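PDB 4IZX: ricin B-like lectin from Macrolepiota procera, which binds beta-galactosides such as lactose through a sugar pocket of its beta-trefoil fold. Local coordinates for residues A[19-24]-A[106-111]; A[29-34]-A[42-47]. One frame throughout, in Å; residues are numbered along the deposited sequence.

Contact 1: A[19-24]-A[106-111]. With GAL (beta-D-galactopyranose), chain B.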
ATOM      1  N   THR A  19       8.277   3.439  -7.784  1.00  7.03           N
ATOM      2  CA  THR A  19       7.639   4.475  -7.028  1.00  6.93           C
ATOM      3  C   THR A  19       7.040   3.881  -5.750  1.00  6.59           C
ATOM      4  O   THR A  19       6.901   2.677  -5.624  1.00  7.74           O
ATOM      5  CB  THR A  19       6.604   5.189  -7.894  1.00  7.16           C
ATOM      6  OG1 THR A  19       5.683   4.207  -8.368  1.00  7.68           O
ATOM      7  CG2 THR A  19       7.268   5.926  -9.077  1.00  8.67           C
ATOM      8  N   VAL A  20       6.730   4.751  -4.787  1.00  6.36           N
ATOM      9  CA  VAL A  20       6.261   4.335  -3.477  1.00  6.58           C
ATOM     10  C   VAL A  20       4.820   4.737  -3.238  1.00  6.54           C
ATOM     11  O   VAL A  20       4.284   5.658  -3.886  1.00  6.90           O
ATOM     12  CB  VAL A  20       7.150   4.867  -2.343  1.00  6.71           C
ATOM     13  CG1 VAL A  20       8.591   4.452  -2.533  1.00  7.85           C
ATOM     14  CG2 VAL A  20       7.020   6.368  -2.173  1.00  7.38           C
ATOM     15  N   ILE A  21       4.194   4.085  -2.262  1.00  6.06           N
ATOM     16  CA  ILE A  21       2.854   4.430  -1.814  1.00  5.98           C
ATOM     17  C   ILE A  21       2.903   5.752  -1.062  1.00  6.30           C
ATOM     18  O   ILE A  21       3.588   5.866  -0.022  1.00  6.98           O
ATOM     19  CB  ILE A  21       2.237   3.314  -0.952  1.00  6.40           C
ATOM     20  CG1 ILE A  21       2.196   2.001  -1.740  1.00  6.90           C
ATOM     21  CG2 ILE A  21       0.900   3.731  -0.404  1.00  6.94           C
ATOM     22  CD1 ILE A  21       1.435   0.884  -1.057  1.00  7.73           C
ATOM     23  N   ASP A  22       2.158   6.728  -1.560  1.00  6.08           N
ATOM     24  CA  ASP A  22       2.250   8.127  -1.150  1.00  6.40           C
ATOM     25  C   ASP A  22       0.833   8.645  -0.906  1.00  6.10           C
ATOM     26  O   ASP A  22      -0.072   8.458  -1.705  1.00  6.72           O
ATOM     27  CB  ASP A  22       3.011   8.835  -2.290  1.00  7.01           C
ATOM     28  CG  ASP A  22       3.099  10.360  -2.200  1.00  7.15           C
ATOM     29  OD1 ASP A  22       2.035  10.997  -2.012  1.00  7.37           O
ATOM     30  OD2 ASP A  22       4.234  10.885  -2.410  1.00  7.80           O
ATOM     31  N   LEU A  23       0.649   9.282   0.252  1.00  6.64           N
ATOM     32  CA  LEU A  23      -0.569   9.987   0.577  1.00  6.69           C
ATOM     33  C   LEU A  23      -0.483  11.355  -0.077  1.00  7.11           C
ATOM     34  O   LEU A  23       0.302  12.218   0.314  1.00  7.66           O
ATOM     35  CB  LEU A  23      -0.755  10.111   2.071  1.00  7.25           C
ATOM     36  CG  LEU A  23      -1.973  10.909   2.523  1.00  8.57           C
ATOM     37  CD1 LEU A  23      -3.249  10.372   1.927  1.00 10.11           C
ATOM     38  CD2 LEU A  23      -2.075  10.926   4.024  1.00 10.98           C
ATOM     39  N   SER A  24      -1.260  11.564  -1.135  1.00  7.38           N
ATOM     40  CA  SER A  24      -1.139  12.748  -1.980  1.00  8.56           C
ATOM     41  C   SER A  24      -1.134  14.035  -1.182  1.00  9.28           C
ATOM     42  O   SER A  24      -2.070  14.311  -0.407  1.00 10.54           O
ATOM     43  CB  SER A  24      -2.320  12.797  -2.946  1.00 10.26           C
ATOM     44  OG  SER A  24      -2.246  13.989  -3.694  1.00 13.54           O
ATOM     45  N   TYR A 106      -8.644  -9.598  -3.487  1.00  8.52           N
ATOM     46  CA  TYR A 106      -8.281  -8.257  -3.944  1.00  7.97           C
ATOM     47  C   TYR A 106      -7.067  -7.757  -3.232  1.00  8.12           C
ATOM     48  O   TYR A 106      -6.992  -7.721  -1.998  1.00  9.00           O
ATOM     49  CB  TYR A 106      -9.442  -7.288  -3.689  1.00  9.42           C
ATOM     50  CG  TYR A 106     -10.675  -7.595  -4.507  1.00  9.39           C
ATOM     51  CD1 TYR A 106     -10.679  -7.388  -5.876  1.00 10.78           C
ATOM     52  CD2 TYR A 106     -11.802  -8.053  -3.893  1.00 12.31           C
ATOM     53  CE1 TYR A 106     -11.764  -7.725  -6.640  1.00 12.61           C
ATOM     54  CE2 TYR A 106     -12.923  -8.341  -4.631  1.00 15.90           C
ATOM     55  CZ  TYR A 106     -12.877  -8.198  -6.002  1.00 15.91           C
ATOM     56  OH  TYR A 106     -14.006  -8.477  -6.723  1.00 30.28           O
ATOM     57  N   ASN A 107      -6.039  -7.402  -4.016  1.00  7.32           N
ATOM     58  CA  ASN A 107      -4.783  -6.874  -3.488  1.00  7.06           C
ATOM     59  C   ASN A 107      -4.416  -5.545  -4.107  1.00  6.28           C
ATOM     60  O   ASN A 107      -4.875  -5.182  -5.202  1.00  7.22           O
ATOM     61  CB  ASN A 107      -3.643  -7.902  -3.503  1.00  6.80           C
ATOM     62  CG  ASN A 107      -3.202  -8.435  -4.852  1.00  7.50           C
ATOM     63  OD1 ASN A 107      -2.379  -9.392  -4.870  1.00  8.04           O
ATOM     64  ND2 ASN A 107      -3.614  -7.870  -5.959  1.00  7.45           N
ATOM     65  N   LEU A 108      -3.530  -4.819  -3.430  1.00  6.20           N
ATOM     66  CA  LEU A 108      -3.063  -3.545  -3.932  1.00  6.70           C
ATOM     67  C   LEU A 108      -2.393  -3.700  -5.268  1.00  6.21           C
ATOM     68  O   LEU A 108      -1.561  -4.574  -5.481  1.00  7.28           O
ATOM     69  CB  LEU A 108      -2.063  -2.908  -2.936  1.00  6.90           C
ATOM     70  CG  LEU A 108      -2.687  -1.965  -1.917  1.00  7.85           C
ATOM     71  CD1 LEU A 108      -3.704  -2.654  -1.036  1.00  7.51           C
ATOM     72  CD2 LEU A 108      -1.598  -1.359  -1.061  1.00  8.32           C
ATOM     73  N   ASP A 109      -2.678  -2.749  -6.163  1.00  6.68           N
ATOM     74  CA  ASP A 109      -2.302  -2.775  -7.573  1.00  6.68           C
ATOM     75  C   ASP A 109      -1.991  -1.316  -7.941  1.00  6.88           C
ATOM     76  O   ASP A 109      -2.834  -0.434  -7.798  1.00  7.69           O
ATOM     77  CB  ASP A 109      -3.517  -3.375  -8.338  1.00  7.62           C
ATOM     78  CG  ASP A 109      -3.373  -3.400  -9.840  1.00  7.85           C
ATOM     79  OD1 ASP A 109      -3.232  -2.308 -10.452  1.00  8.88           O
ATOM     80  OD2 ASP A 109      -3.419  -4.514 -10.411  1.00  8.26           O
ATOM     81  N   LEU A 110      -0.771  -1.076  -8.405  1.00  6.71           N
ATOM     82  CA  LEU A 110      -0.419   0.236  -8.938  1.00  7.14           C
ATOM     83  C   LEU A 110      -1.003   0.307 -10.338  1.00  7.50           C
ATOM     84  O   LEU A 110      -0.667  -0.501 -11.209  1.00  8.40           O
ATOM     85  CB  LEU A 110       1.098   0.441  -8.942  1.00  6.97           C
ATOM     86  CG  LEU A 110       1.562   1.819  -9.461  1.00  7.29           C
ATOM     87  CD1 LEU A 110       0.995   2.962  -8.623  1.00  7.87           C
ATOM     88  CD2 LEU A 110       3.074   1.873  -9.514  1.00  7.94           C
ATOM     89  N   SER A 111      -1.936   1.228 -10.524  1.00  7.36           N
ATOM     90  CA  SER A 111      -2.791   1.239 -11.714  1.00  7.98           C
ATOM     91  C   SER A 111      -2.024   1.539 -12.985  1.00  8.38           C
ATOM     92  O   SER A 111      -0.849   1.919 -12.970  1.00  8.81           O
ATOM     93  CB  SER A 111      -3.961   2.190 -11.525  1.00  9.22           C
ATOM     94  OG  SER A 111      -3.593   3.527 -11.529  1.00  9.32           O
TER
HETATM   95  C1  GAL B   2       3.267  16.686  -2.946  1.00 12.24           C
HETATM   96  C2  GAL B   2       3.944  15.661  -2.090  1.00 10.44           C
HETATM   97  C3  GAL B   2       4.250  14.410  -2.912  1.00  9.41           C
HETATM   98  C4  GAL B   2       2.987  13.934  -3.640  1.00  9.29           C
HETATM   99  C5  GAL B   2       2.431  15.089  -4.443  1.00  9.97           C
HETATM  100  C6  GAL B   2       1.168  14.725  -5.219  1.00 10.60           C
HETATM  101  O2  GAL B   2       5.160  16.194  -1.603  1.00 12.78           O
HETATM  102  O3  GAL B   2       4.762  13.411  -2.030  1.00  9.45           O
HETATM  103  O4  GAL B   2       1.992  13.503  -2.688  1.00  9.04           O
HETATM  104  O5  GAL B   2       2.097  16.174  -3.580  1.00 10.69           O
HETATM  105  O6  GAL B   2       0.744  15.853  -6.009  1.00 13.04           O
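Asp22 OD2 accepts two hydrogen bonds, one from GAL O3 at 2.6 Å and one from Gln42 NE2, in the galactose site of this ricin B-type beta-trefoil. The other carboxylate oxygen, OD1, takes GAL O4, also at 2.6 Å, so each carboxylate oxygen receives one of the neighbouring 3- and 4-hydroxyls of one sugar. CG stands opposite the backbone N (chi1 173°), which carries the carboxylate out from strand 20-23 to the galactose. Gln42, itself lining the pocket, probably helps to fix the rotation of the carboxylate, while His37, Gly25 and Asn41 add further hydrogen bonds to the sugar. Alternation along the strand gives Ile21 the other side, facing the protein core. Its CD1 meets Leu108 CD2 of strand 106-110 at 3.8 Å, and the two side chains run nearly perpendicular to each other. Strands 20-23 and 106-110 are the outermost of their four-stranded sheet, and they approach each other through side chains alone; the nearest CA atoms, those of Ile21 and Leu110, are 8.9 Å apart. At the start of the segment, Thr19 OG1 rests against the methyl Leu110 CD2 at 3.7 Å.

Contact 2: A[29-34]-A[42-47]. With GAL (beta-D-galactopyranose), chain B.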
ATOM      1  N   LYS A  29      -5.676  12.789   0.822  1.00 10.51           N
ATOM      2  CA  LYS A  29      -6.632  11.704   0.809  1.00 10.97           C
ATOM      3  C   LYS A  29      -6.331  10.578  -0.191  1.00  8.75           C
ATOM      4  O   LYS A  29      -6.440   9.411   0.102  1.00  9.72           O
ATOM      5  CB  LYS A  29      -8.061  12.232   0.574  1.00 13.82           C
ATOM      6  CG  LYS A  29      -9.090  11.146   0.481  1.00 19.31           C
ATOM      7  CD  LYS A  29     -10.095  11.111   1.586  1.00 25.98           C
ATOM      8  CE  LYS A  29     -11.159  10.036   1.334  1.00 24.04           C
ATOM      9  NZ  LYS A  29     -11.549   9.235   2.563  1.00 30.78           N
ATOM     10  N   SER A  30      -5.996  10.949  -1.407  1.00  8.47           N
ATOM     11  CA  SER A  30      -5.774   9.964  -2.460  1.00  7.97           C
ATOM     12  C   SER A  30      -4.443   9.266  -2.278  1.00  7.24           C
ATOM     13  O   SER A  30      -3.427   9.896  -1.976  1.00  9.63           O
ATOM     14  CB  SER A  30      -5.839  10.654  -3.822  1.00 10.11           C
ATOM     15  OG  SER A  30      -7.099  11.247  -4.073  1.00 12.02           O
ATOM     16  N   ILE A  31      -4.430   7.969  -2.546  1.00  7.10           N
ATOM     17  CA  ILE A  31      -3.216   7.182  -2.467  1.00  6.55           C
ATOM     18  C   ILE A  31      -2.650   6.935  -3.844  1.00  6.55           C
ATOM     19  O   ILE A  31      -3.365   6.440  -4.735  1.00  7.60           O
ATOM     20  CB  ILE A  31      -3.458   5.845  -1.737  1.00  6.57           C
ATOM     21  CG1 ILE A  31      -4.060   6.042  -0.344  1.00  7.59           C
ATOM     22  CG2 ILE A  31      -2.176   5.025  -1.675  1.00  7.22           C
ATOM     23  CD1 ILE A  31      -3.225   6.843   0.630  1.00  8.14           C
ATOM     24  N   ILE A  32      -1.398   7.347  -4.050  1.00  6.89           N
ATOM     25  CA  ILE A  32      -0.788   7.375  -5.354  1.00  6.81           C
ATOM     26  C   ILE A  32       0.595   6.740  -5.312  1.00  6.33           C
ATOM     27  O   ILE A  32       1.208   6.600  -4.242  1.00  7.42           O
ATOM     28  CB  ILE A  32      -0.676   8.834  -5.868  1.00  7.55           C
ATOM     29  CG1 ILE A  32       0.178   9.683  -4.903  1.00  8.98           C
ATOM     30  CG2 ILE A  32      -2.057   9.442  -6.062  1.00  8.03           C
ATOM     31  CD1 ILE A  32       0.488  11.093  -5.389  1.00  9.25           C
ATOM     32  N   GLY A  33       1.118   6.406  -6.480  1.00  6.46           N
ATOM     33  CA  GLY A  33       2.530   6.105  -6.629  1.00  6.83           C
ATOM     34  C   GLY A  33       3.318   7.352  -6.905  1.00  6.84           C
ATOM     35  O   GLY A  33       2.918   8.157  -7.754  1.00  8.29           O
ATOM     36  N   TYR A  34       4.466   7.535  -6.243  1.00  6.85           N
ATOM     37  CA  TYR A  34       5.237   8.744  -6.393  1.00  6.94           C
ATOM     38  C   TYR A  34       6.688   8.442  -6.128  1.00  7.31           C
ATOM     39  O   TYR A  34       7.003   7.597  -5.279  1.00  7.32           O
ATOM     40  CB  TYR A  34       4.715   9.817  -5.409  1.00  7.34           C
ATOM     41  CG  TYR A  34       5.012  11.261  -5.803  1.00  7.56           C
ATOM     42  CD1 TYR A  34       4.156  11.960  -6.655  1.00  7.91           C
ATOM     43  CD2 TYR A  34       6.084  11.927  -5.275  1.00  7.53           C
ATOM     44  CE1 TYR A  34       4.354  13.294  -6.943  1.00  8.23           C
ATOM     45  CE2 TYR A  34       6.326  13.248  -5.568  1.00  8.33           C
ATOM     46  CZ  TYR A  34       5.454  13.933  -6.414  1.00  8.32           C
ATOM     47  OH  TYR A  34       5.643  15.289  -6.626  1.00  9.38           O
ATOM     48  N   GLN A  42       5.000   9.486   2.757  1.00  6.87           N
ATOM     49  CA  GLN A  42       5.480   8.304   2.064  1.00  6.55           C
ATOM     50  C   GLN A  42       5.928   7.238   3.076  1.00  6.83           C
ATOM     51  O   GLN A  42       6.596   6.278   2.695  1.00  7.26           O
ATOM     52  CB  GLN A  42       6.595   8.673   1.139  1.00  6.92           C
ATOM     53  CG  GLN A  42       6.250   9.802   0.191  1.00  8.46           C
ATOM     54  CD  GLN A  42       7.336  10.060  -0.818  1.00  8.12           C
ATOM     55  OE1 GLN A  42       8.504  10.188  -0.461  1.00 11.25           O
ATOM     56  NE2 GLN A  42       6.968  10.166  -2.076  1.00  7.96           N
ATOM     57  N   GLN A  43       5.565   7.405   4.353  1.00  7.04           N
ATOM     58  CA  GLN A  43       5.931   6.536   5.429  1.00  7.65           C
ATOM     59  C   GLN A  43       4.690   6.062   6.143  1.00  6.63           C
ATOM     60  O   GLN A  43       3.778   6.844   6.413  1.00  7.48           O
ATOM     61  CB  GLN A  43       6.907   7.251   6.378  1.00  8.77           C
ATOM     62  CG  GLN A  43       8.189   7.680   5.689  1.00  9.08           C
ATOM     63  CD  GLN A  43       9.182   8.379   6.577  1.00 10.24           C
ATOM     64  OE1 GLN A  43       9.884   9.329   6.152  1.00 16.05           O
ATOM     65  NE2 GLN A  43       9.314   7.893   7.773  1.00 10.83           N
ATOM     66  N   TRP A  44       4.685   4.789   6.531  1.00  6.55           N
ATOM     67  CA  TRP A  44       3.509   4.089   7.031  1.00  6.79           C
ATOM     68  C   TRP A  44       3.894   3.293   8.256  1.00  7.12           C
ATOM     69  O   TRP A  44       4.792   2.439   8.201  1.00  7.42           O
ATOM     70  CB  TRP A  44       2.946   3.169   5.930  1.00  7.11           C
ATOM     71  CG  TRP A  44       2.540   3.956   4.722  1.00  6.79           C
ATOM     72  CD1 TRP A  44       3.304   4.188   3.618  1.00  7.33           C
ATOM     73  CD2 TRP A  44       1.309   4.681   4.539  1.00  6.68           C
ATOM     74  NE1 TRP A  44       2.639   5.022   2.761  1.00  7.25           N
ATOM     75  CE2 TRP A  44       1.412   5.344   3.297  1.00  7.35           C
ATOM     76  CE3 TRP A  44       0.166   4.871   5.307  1.00  7.38           C
ATOM     77  CZ2 TRP A  44       0.395   6.159   2.812  1.00  7.70           C
ATOM     78  CZ3 TRP A  44      -0.851   5.660   4.815  1.00  7.70           C
ATOM     79  CH2 TRP A  44      -0.724   6.306   3.596  1.00  8.29           C
ATOM     80  N   THR A  45       3.251   3.598   9.381  1.00  7.04           N
ATOM     81  CA  THR A  45       3.513   2.951  10.646  1.00  7.27           C
ATOM     82  C   THR A  45       2.590   1.749  10.747  1.00  7.33           C
ATOM     83  O   THR A  45       1.366   1.847  10.684  1.00  7.95           O
ATOM     84  CB  THR A  45       3.324   3.913  11.832  1.00  8.25           C
ATOM     85  OG1 THR A  45       4.044   5.109  11.645  1.00  8.95           O
ATOM     86  CG2 THR A  45       3.598   3.235  13.130  1.00  9.17           C
ATOM     87  N   PHE A  46       3.203   0.558  10.804  1.00  7.79           N
ATOM     88  CA  PHE A  46       2.487  -0.679  10.825  1.00  8.15           C
ATOM     89  C   PHE A  46       2.072  -1.023  12.253  1.00  8.88           C
ATOM     90  O   PHE A  46       2.859  -0.875  13.186  1.00 11.20           O
ATOM     91  CB  PHE A  46       3.366  -1.808  10.279  1.00  8.63           C
ATOM     92  CG  PHE A  46       3.506  -1.862   8.784  1.00  8.36           C
ATOM     93  CD1 PHE A  46       3.799  -0.736   8.014  1.00  8.43           C
ATOM     94  CD2 PHE A  46       3.378  -3.074   8.134  1.00  9.29           C
ATOM     95  CE1 PHE A  46       3.931  -0.820   6.633  1.00  8.41           C
ATOM     96  CE2 PHE A  46       3.544  -3.160   6.759  1.00 10.40           C
ATOM     97  CZ  PHE A  46       3.785  -2.017   6.002  1.00  9.07           C
ATOM     98  N   ASN A  47       0.885  -1.602  12.398  1.00  8.53           N
ATOM     99  CA  ASN A  47       0.405  -2.155  13.656  1.00  9.18           C
ATOM    100  C   ASN A  47      -0.198  -3.523  13.377  1.00  8.16           C
ATOM    101  O   ASN A  47      -1.047  -3.653  12.486  1.00  9.06           O
ATOM    102  CB  ASN A  47      -0.640  -1.265  14.348  1.00  9.74           C
ATOM    103  CG  ASN A  47      -1.050  -1.780  15.709  1.00 11.54           C
ATOM    104  OD1 ASN A  47      -0.196  -2.115  16.513  1.00 13.10           O
ATOM    105  ND2 ASN A  47      -2.349  -1.842  15.968  1.00 13.90           N
TER
HETATM  106  C1  GAL B   2       3.267  16.686  -2.946  1.00 12.24           C
HETATM  107  C2  GAL B   2       3.944  15.661  -2.090  1.00 10.44           C
HETATM  108  C3  GAL B   2       4.250  14.410  -2.912  1.00  9.41           C
HETATM  109  C4  GAL B   2       2.987  13.934  -3.640  1.00  9.29           C
HETATM  110  C5  GAL B   2       2.431  15.089  -4.443  1.00  9.97           C
HETATM  111  C6  GAL B   2       1.168  14.725  -5.219  1.00 10.60           C
HETATM  112  O2  GAL B   2       5.160  16.194  -1.603  1.00 12.78           O
HETATM  113  O3  GAL B   2       4.762  13.411  -2.030  1.00  9.45           O
HETATM  114  O4  GAL B   2       1.992  13.503  -2.688  1.00  9.04           O
HETATM  115  O5  GAL B   2       2.097  16.174  -3.580  1.00 10.69           O
HETATM  116  O6  GAL B   2       0.744  15.853  -6.009  1.00 13.04           O
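Tyr34 and Gln42 meet beside the bound galactose, and the tyrosine can be followed outward from its backbone. CB and then CD2 border Gln42 NE2, at 4.0 and 3.8 Å, CD2 being shared with GAL O3. The ring and the amide are inclined by 65°, an oblique packing contact. CG and CD1 face GAL C4, which sits 3.5 Å above the ring plane and over its centre. CE1 meets GAL C4 and GAL C5, CE2 approaches GAL C3 at 3.6 Å, and CZ meets GAL C3 and GAL C4. At the tip, OH lies more loosely near GAL C5 and GAL C3. The aromatic face is thus laid on the C3-C4-C5 patch of the galactose. Setting CG roughly opposite the backbone N (chi1 -156°) directs the ring to that place.

Gln42 extends beyond CG to bring its amide between several partners. NE2 donates to Asp22 OD2 and to Pro35 O, and OE1 accepts from His37 N, so both ends of the amide are bonded, which should fix its flip. Gln42 NE2 passes GAL O3 at 3.9 Å, too far for a hydrogen bond. Ile32 CD1 adds an apolar touch to GAL C6 at 3.7 Å.

Deeper in the core, Ile31 CD1 reaches Trp44 CH2 at 3.9 Å, the two side chains coming from opposite directions. The indole NE1 donates to Ile21 O. An aromatic ring stacked on the apolar patch of galactose, next to an acid that binds its hydroxyls, is the hallmark of a ricin-type beta-trefoil sugar site.

How the contacts relate
The centres of contacts 1 and 2 are 8 Å apart, and both touch the same galactose. Along the chain the segments come in the order 19-24, 29-34, 42-47 and 106-111, so contact 2 falls wholly within the span bridged by contact 1. Strands 20-23 and 31-34 are antiparallel neighbours in one four-stranded sheet that has 106-110 at its far edge, whereas strand 44-48 belongs to the other sheet. Asp22 N bonds to Ile32 O at 2.8 Å, and Ile21 packs on Ile31 on the core side. The two adjoining strands therefore turn Asp22, Ile32 and Tyr34 to the sugar and Ile21 and Ile31 to the core, coupling the sugar site to the interior of the trefoil.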